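Local coordinates for homocysteine S-methyltransferase (Escherichia coli, PDB 5DMM), which catalyses methyl transfer from S-methylmethionine, or less efficiently S-adenosylmethionine, to homocysteine, yielding methionine with the help of zinc, at residues L11-T25 and Q285-T299. Numbering follows the deposited sequence.
Sequences LDKQDILLLDGAMAT and QAAGARLIGGCCRTT. With ZN (zinc ion), chain B; BME (beta-mercaptoethanol), chain E.
Arg-290 reaches across to the end of helix 8-11 and the loop that follows, and grips three backbone carbonyls. Its NE gives Asp-15 O a nearly straight bond (2.8 Å, 174°) in the guanidinium plane and on a lone pair, while NH2 divides itself between Leu-11 O and Gln-14 O. A bend at chi3 (71°) turns the group into this position, and Leu-11 CD2 lies over one face, offset toward the rim. Cutting the side chain back to an alanine removes NE and NH2, and the three carbonyls would probably be left without their shared donor group and the loop less firmly fixed. Toward solvent the join is looser: Asp-15 OD2 and Gln-285 NE2 share a water, their carboxylate and amide planes 68° apart.

Inward, the backbones pair as parallel strands. Leu-17 N donates to Arg-290 O (2.7 Å), Ile-292 N to Leu-17 O, and Leu-19 N to Ile-292 O. Leu-17 and Leu-291 share one face of the sheet; on the other, Ile-292 CD1 meets Ile-16 CD1 at 4.1 Å, with Trp-284 and Leu-281 of helix 281-286 packed against Ile-292. At Gly-293 the backbones come too close for a side chain: a CB there would strike Leu-19 CB and Asp-20 O, the carbonyl that accepts from Gly-294 N.

Beyond them Thr-298 OG1 donates to Cys-295 O (2.6 Å) and accepts from Ala-22 N (3.1 Å), tying the type II turn 295-298 to its neighbour. Cys-295 SG binds zinc together with Cys-229, whereas Cys-296 carries a disulfide-linked beta-mercaptoethanol. First strand beside last, with the metal cysteine just past the C-terminal end of strand 289-292, is the closure and active-site placement of a TIM barrel.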
loop_
_atom_site.group_PDB
_atom_site.type_symbol
_atom_site.label_atom_id
_atom_site.label_comp_id
_atom_site.label_asym_id
_atom_site.label_seq_id
_atom_site.Cartn_x
_atom_site.Cartn_y
_atom_site.Cartn_z
ATOM N N LEU A 11 13.944 -10.561 -3.323
ATOM C CA LEU A 11 13.265 -11.730 -3.893
ATOM C C LEU A 11 14.255 -12.729 -4.495
ATOM O O LEU A 11 13.886 -13.865 -4.782
ATOM C CB LEU A 11 12.233 -11.304 -4.939
ATOM C CG LEU A 11 10.990 -10.563 -4.414
ATOM C CD1 LEU A 11 9.945 -10.412 -5.513
ATOM C CD2 LEU A 11 10.379 -11.222 -3.182
ATOM N N ASP A 12 15.506 -12.314 -4.675
ATOM C CA ASP A 12 16.553 -13.246 -5.084
ATOM C C ASP A 12 17.015 -14.105 -3.907
ATOM O O ASP A 12 17.674 -15.123 -4.105
ATOM C CB ASP A 12 17.761 -12.509 -5.676
ATOM C CG ASP A 12 17.499 -11.961 -7.072
ATOM O OD1 ASP A 12 16.419 -12.233 -7.638
ATOM O OD2 ASP A 12 18.383 -11.257 -7.611
ATOM N N LYS A 13 16.671 -13.702 -2.687
ATOM C CA LYS A 13 17.246 -14.318 -1.492
ATOM C C LYS A 13 16.246 -15.096 -0.633
ATOM O O LYS A 13 16.634 -15.902 0.213
ATOM C CB LYS A 13 17.909 -13.239 -0.637
ATOM C CG LYS A 13 19.315 -13.577 -0.194
ATOM C CD LYS A 13 20.053 -12.329 0.244
ATOM C CE LYS A 13 19.323 -11.635 1.377
ATOM N NZ LYS A 13 20.064 -10.426 1.840
ATOM N N GLN A 14 14.960 -14.850 -0.844
ATOM C CA GLN A 14 13.927 -15.486 -0.039
ATOM C C GLN A 14 12.632 -15.513 -0.829
ATOM O O GLN A 14 12.422 -14.662 -1.681
ATOM C CB GLN A 14 13.745 -14.729 1.275
ATOM C CG GLN A 14 13.484 -13.256 1.043
ATOM C CD GLN A 14 13.961 -12.369 2.179
ATOM O OE1 GLN A 14 13.221 -12.102 3.121
ATOM N NE2 GLN A 14 15.201 -11.899 2.084
ATOM N N ASP A 15 11.767 -16.484 -0.550
ATOM C CA ASP A 15 10.497 -16.588 -1.257
ATOM C C ASP A 15 9.522 -15.469 -0.880
ATOM O O ASP A 15 8.854 -14.910 -1.743
ATOM C CB ASP A 15 9.826 -17.927 -0.971
ATOM C CG ASP A 15 10.675 -19.126 -1.388
ATOM O OD1 ASP A 15 11.554 -19.000 -2.277
ATOM O OD2 ASP A 15 10.442 -20.210 -0.815
ATOM N N ILE A 16 9.435 -15.176 0.415
ATOM C CA ILE A 16 8.437 -14.248 0.948
ATOM C C ILE A 16 9.071 -12.953 1.447
ATOM O O ILE A 16 10.088 -12.992 2.138
ATOM C CB ILE A 16 7.637 -14.886 2.128
ATOM C CG1 ILE A 16 6.896 -16.145 1.669
ATOM C CG2 ILE A 16 6.658 -13.878 2.742
ATOM C CD1 ILE A 16 6.078 -15.944 0.426
ATOM N N LEU A 17 8.461 -11.827 1.074
ATOM C CA LEU A 17 8.777 -10.499 1.597
ATOM C C LEU A 17 7.620 -10.053 2.486
ATOM O O LEU A 17 6.487 -9.970 2.011
ATOM C CB LEU A 17 8.971 -9.516 0.433
ATOM C CG LEU A 17 9.692 -8.181 0.540
ATOM C CD1 LEU A 17 10.060 -7.734 -0.871
ATOM C CD2 LEU A 17 8.831 -7.136 1.238
ATOM N N LEU A 18 7.873 -9.746 3.759
ATOM C CA LEU A 18 6.762 -9.372 4.628
ATOM C C LEU A 18 6.484 -7.873 4.559
ATOM O O LEU A 18 7.401 -7.056 4.591
ATOM C CB LEU A 18 7.019 -9.784 6.091
ATOM C CG LEU A 18 6.987 -11.289 6.392
ATOM C CD1 LEU A 18 7.186 -11.507 7.881
ATOM C CD2 LEU A 18 5.675 -11.932 5.927
ATOM N N LEU A 19 5.209 -7.526 4.443
ATOM C CA LEU A 19 4.788 -6.132 4.516
ATOM C C LEU A 19 4.471 -5.787 5.960
ATOM O O LEU A 19 4.749 -6.576 6.869
ATOM C CB LEU A 19 3.577 -5.887 3.613
ATOM C CG LEU A 19 3.785 -6.322 2.159
ATOM C CD1 LEU A 19 2.550 -6.028 1.308
ATOM C CD2 LEU A 19 5.013 -5.647 1.582
ATOM N N ASP A 20 3.909 -4.604 6.182
ATOM C CA ASP A 20 3.498 -4.242 7.525
ATOM C C ASP A 20 2.002 -4.461 7.654
ATOM O O ASP A 20 1.399 -5.147 6.832
ATOM C CB ASP A 20 3.873 -2.784 7.844
ATOM C CG ASP A 20 3.212 -1.786 6.911
ATOM O OD1 ASP A 20 2.539 -2.189 5.934
ATOM O OD2 ASP A 20 3.379 -0.573 7.159
ATOM N N GLY A 21 1.408 -3.862 8.676
ATOM C CA GLY A 21 -0.024 -3.961 8.889
ATOM C C GLY A 21 -0.615 -2.587 9.130
ATOM O O GLY A 21 0.028 -1.574 8.843
ATOM N N ALA A 22 -1.817 -2.546 9.699
ATOM C CA ALA A 22 -2.525 -1.280 9.872
ATOM C C ALA A 22 -1.807 -0.313 10.823
ATOM O O ALA A 22 -1.221 -0.706 11.833
ATOM C CB ALA A 22 -3.951 -1.539 10.362
ATOM N N MET A 23 -1.887 0.965 10.482
ATOM C CA MET A 23 -1.314 2.051 11.262
ATOM C C MET A 23 -2.299 2.461 12.357
ATOM O O MET A 23 -1.913 2.673 13.510
ATOM C CB MET A 23 -0.976 3.221 10.315
ATOM C CG MET A 23 -0.594 4.554 10.938
ATOM S SD MET A 23 0.898 4.469 11.937
ATOM C CE MET A 23 2.191 4.130 10.736
ATOM N N ALA A 24 -3.577 2.525 11.990
ATOM C CA ALA A 24 -4.628 3.069 12.857
ATOM C C ALA A 24 -4.779 2.342 14.193
ATOM O O ALA A 24 -4.908 2.988 15.237
ATOM C CB ALA A 24 -5.960 3.055 12.120
ATOM N N THR A 25 -4.786 1.008 14.151
ATOM C CA THR A 25 -4.925 0.194 15.362
ATOM C C THR A 25 -3.890 0.582 16.405
ATOM O O THR A 25 -4.206 0.780 17.579
ATOM C CB THR A 25 -4.771 -1.316 15.062
ATOM O OG1 THR A 25 -3.577 -1.534 14.295
ATOM C CG2 THR A 25 -5.954 -1.834 14.281
ATOM N N GLN A 285 1.352 -18.610 -0.594
ATOM C CA GLN A 285 2.656 -18.735 -1.225
ATOM C C GLN A 285 2.579 -19.690 -2.413
ATOM O O GLN A 285 3.217 -19.470 -3.443
ATOM C CB GLN A 285 3.699 -19.223 -0.224
ATOM C CG GLN A 285 5.086 -19.426 -0.820
ATOM C CD GLN A 285 6.150 -19.701 0.233
ATOM O OE1 GLN A 285 5.919 -19.512 1.428
ATOM N NE2 GLN A 285 7.327 -20.140 -0.210
ATOM N N ALA A 286 1.779 -20.740 -2.264
ATOM C CA ALA A 286 1.605 -21.712 -3.330
ATOM C C ALA A 286 0.854 -21.093 -4.506
ATOM O O ALA A 286 0.894 -21.621 -5.618
ATOM C CB ALA A 286 0.865 -22.946 -2.820
ATOM N N ALA A 287 0.151 -19.991 -4.255
ATOM C CA ALA A 287 -0.580 -19.298 -5.309
ATOM C C ALA A 287 0.196 -18.109 -5.860
ATOM O O ALA A 287 -0.382 -17.261 -6.521
ATOM C CB ALA A 287 -1.944 -18.837 -4.808
ATOM N N GLY A 288 1.498 -18.050 -5.597
ATOM C CA GLY A 288 2.359 -17.052 -6.204
ATOM C C GLY A 288 2.512 -15.754 -5.427
ATOM O O GLY A 288 3.127 -14.806 -5.922
ATOM N N ALA A 289 1.964 -15.705 -4.217
ATOM C CA ALA A 289 2.131 -14.514 -3.377
ATOM C C ALA A 289 3.569 -14.462 -2.884
ATOM O O ALA A 289 4.118 -15.486 -2.446
ATOM C CB ALA A 289 1.158 -14.524 -2.196
ATOM N N ARG A 290 4.194 -13.294 -2.990
ATOM C CA ARG A 290 5.541 -13.119 -2.446
ATOM C C ARG A 290 5.689 -11.840 -1.611
ATOM O O ARG A 290 6.746 -11.588 -1.040
ATOM C CB ARG A 290 6.572 -13.133 -3.567
ATOM C CG ARG A 290 6.584 -14.451 -4.331
ATOM C CD ARG A 290 7.760 -14.548 -5.291
ATOM N NE ARG A 290 9.019 -14.703 -4.567
ATOM C CZ ARG A 290 10.220 -14.671 -5.132
ATOM N NH1 ARG A 290 10.341 -14.492 -6.447
ATOM N NH2 ARG A 290 11.303 -14.811 -4.378
ATOM N N LEU A 291 4.631 -11.042 -1.560
ATOM C CA LEU A 291 4.603 -9.861 -0.686
ATOM C C LEU A 291 3.365 -10.004 0.169
ATOM O O LEU A 291 2.250 -9.944 -0.349
ATOM C CB LEU A 291 4.564 -8.549 -1.487
ATOM C CG LEU A 291 5.845 -8.029 -2.151
ATOM C CD1 LEU A 291 6.248 -8.901 -3.318
ATOM C CD2 LEU A 291 5.704 -6.580 -2.622
ATOM N N ILE A 292 3.557 -10.209 1.474
ATOM C CA ILE A 292 2.466 -10.578 2.355
ATOM C C ILE A 292 2.446 -9.694 3.616
ATOM O O ILE A 292 3.464 -9.513 4.280
ATOM C CB ILE A 292 2.569 -12.059 2.756
ATOM C CG1 ILE A 292 2.613 -12.921 1.488
ATOM C CG2 ILE A 292 1.410 -12.472 3.668
ATOM C CD1 ILE A 292 2.563 -14.389 1.739
ATOM N N GLY A 293 1.285 -9.134 3.921
ATOM C CA GLY A 293 1.132 -8.356 5.141
ATOM C C GLY A 293 -0.310 -8.305 5.582
ATOM O O GLY A 293 -1.078 -9.218 5.301
ATOM N N GLY A 294 -0.681 -7.223 6.264
ATOM C CA GLY A 294 -2.038 -7.076 6.764
ATOM C C GLY A 294 -2.637 -5.725 6.440
ATOM O O GLY A 294 -1.924 -4.736 6.260
ATOM N N CYS A 295 -3.961 -5.680 6.375
ATOM C CA CYS A 295 -4.667 -4.427 6.149
ATOM C C CYS A 295 -5.488 -4.076 7.404
ATOM O O CYS A 295 -4.959 -4.102 8.518
ATOM C CB CYS A 295 -5.546 -4.529 4.893
ATOM S SG CYS A 295 -5.741 -2.980 3.937
ATOM N N CYS A 296 -6.771 -3.783 7.232
ATOM C CA CYS A 296 -7.594 -3.229 8.315
ATOM C C CYS A 296 -7.662 -4.124 9.539
ATOM O O CYS A 296 -7.882 -5.333 9.434
ATOM C CB CYS A 296 -9.014 -2.939 7.819
ATOM S SG CYS A 296 -9.176 -1.450 6.794
ATOM N N ARG A 297 -7.438 -3.502 10.695
ATOM C CA ARG A 297 -7.535 -4.134 12.016
ATOM C C ARG A 297 -6.410 -5.127 12.303
ATOM O O ARG A 297 -6.409 -5.788 13.341
ATOM C CB ARG A 297 -8.899 -4.807 12.191
ATOM C CG ARG A 297 -10.058 -3.824 12.093
ATOM C CD ARG A 297 -11.396 -4.485 12.340
ATOM N NE ARG A 297 -11.567 -5.692 11.540
ATOM C CZ ARG A 297 -11.947 -5.709 10.265
ATOM N NH1 ARG A 297 -12.069 -6.868 9.631
ATOM N NH2 ARG A 297 -12.199 -4.575 9.623
ATOM N N THR A 298 -5.438 -5.222 11.402
ATOM C CA THR A 298 -4.245 -6.002 11.700
ATOM C C THR A 298 -3.291 -5.157 12.529
ATOM O O THR A 298 -3.403 -3.930 12.597
ATOM C CB THR A 298 -3.540 -6.505 10.434
ATOM O OG1 THR A 298 -3.025 -5.392 9.694
ATOM C CG2 THR A 298 -4.523 -7.284 9.584
ATOM N N THR A 299 -2.371 -5.835 13.197
ATOM C CA THR A 299 -1.451 -5.193 14.116
ATOM C C THR A 299 -0.105 -5.905 13.953
ATOM O O THR A 299 -0.007 -6.884 13.198
ATOM C CB THR A 299 -1.948 -5.303 15.584
ATOM O OG1 THR A 299 -1.715 -6.631 16.045
ATOM C CG2 THR A 299 -3.432 -4.994 15.706
HETATM ZN ZN ZN B . -7.533 -2.105 4.100
HETATM C C1 BME E . -7.511 0.471 10.050
HETATM C C2 BME E . -8.558 0.062 9.022
HETATM O O1 BME E . -7.426 -0.485 11.083
HETATM S S2 BME E . -7.884 0.025 7.337
HETATM O O HOH W 1 9.579 -21.153 1.640
HETATM O O HOH W 2 -0.130 -2.428 5.537
#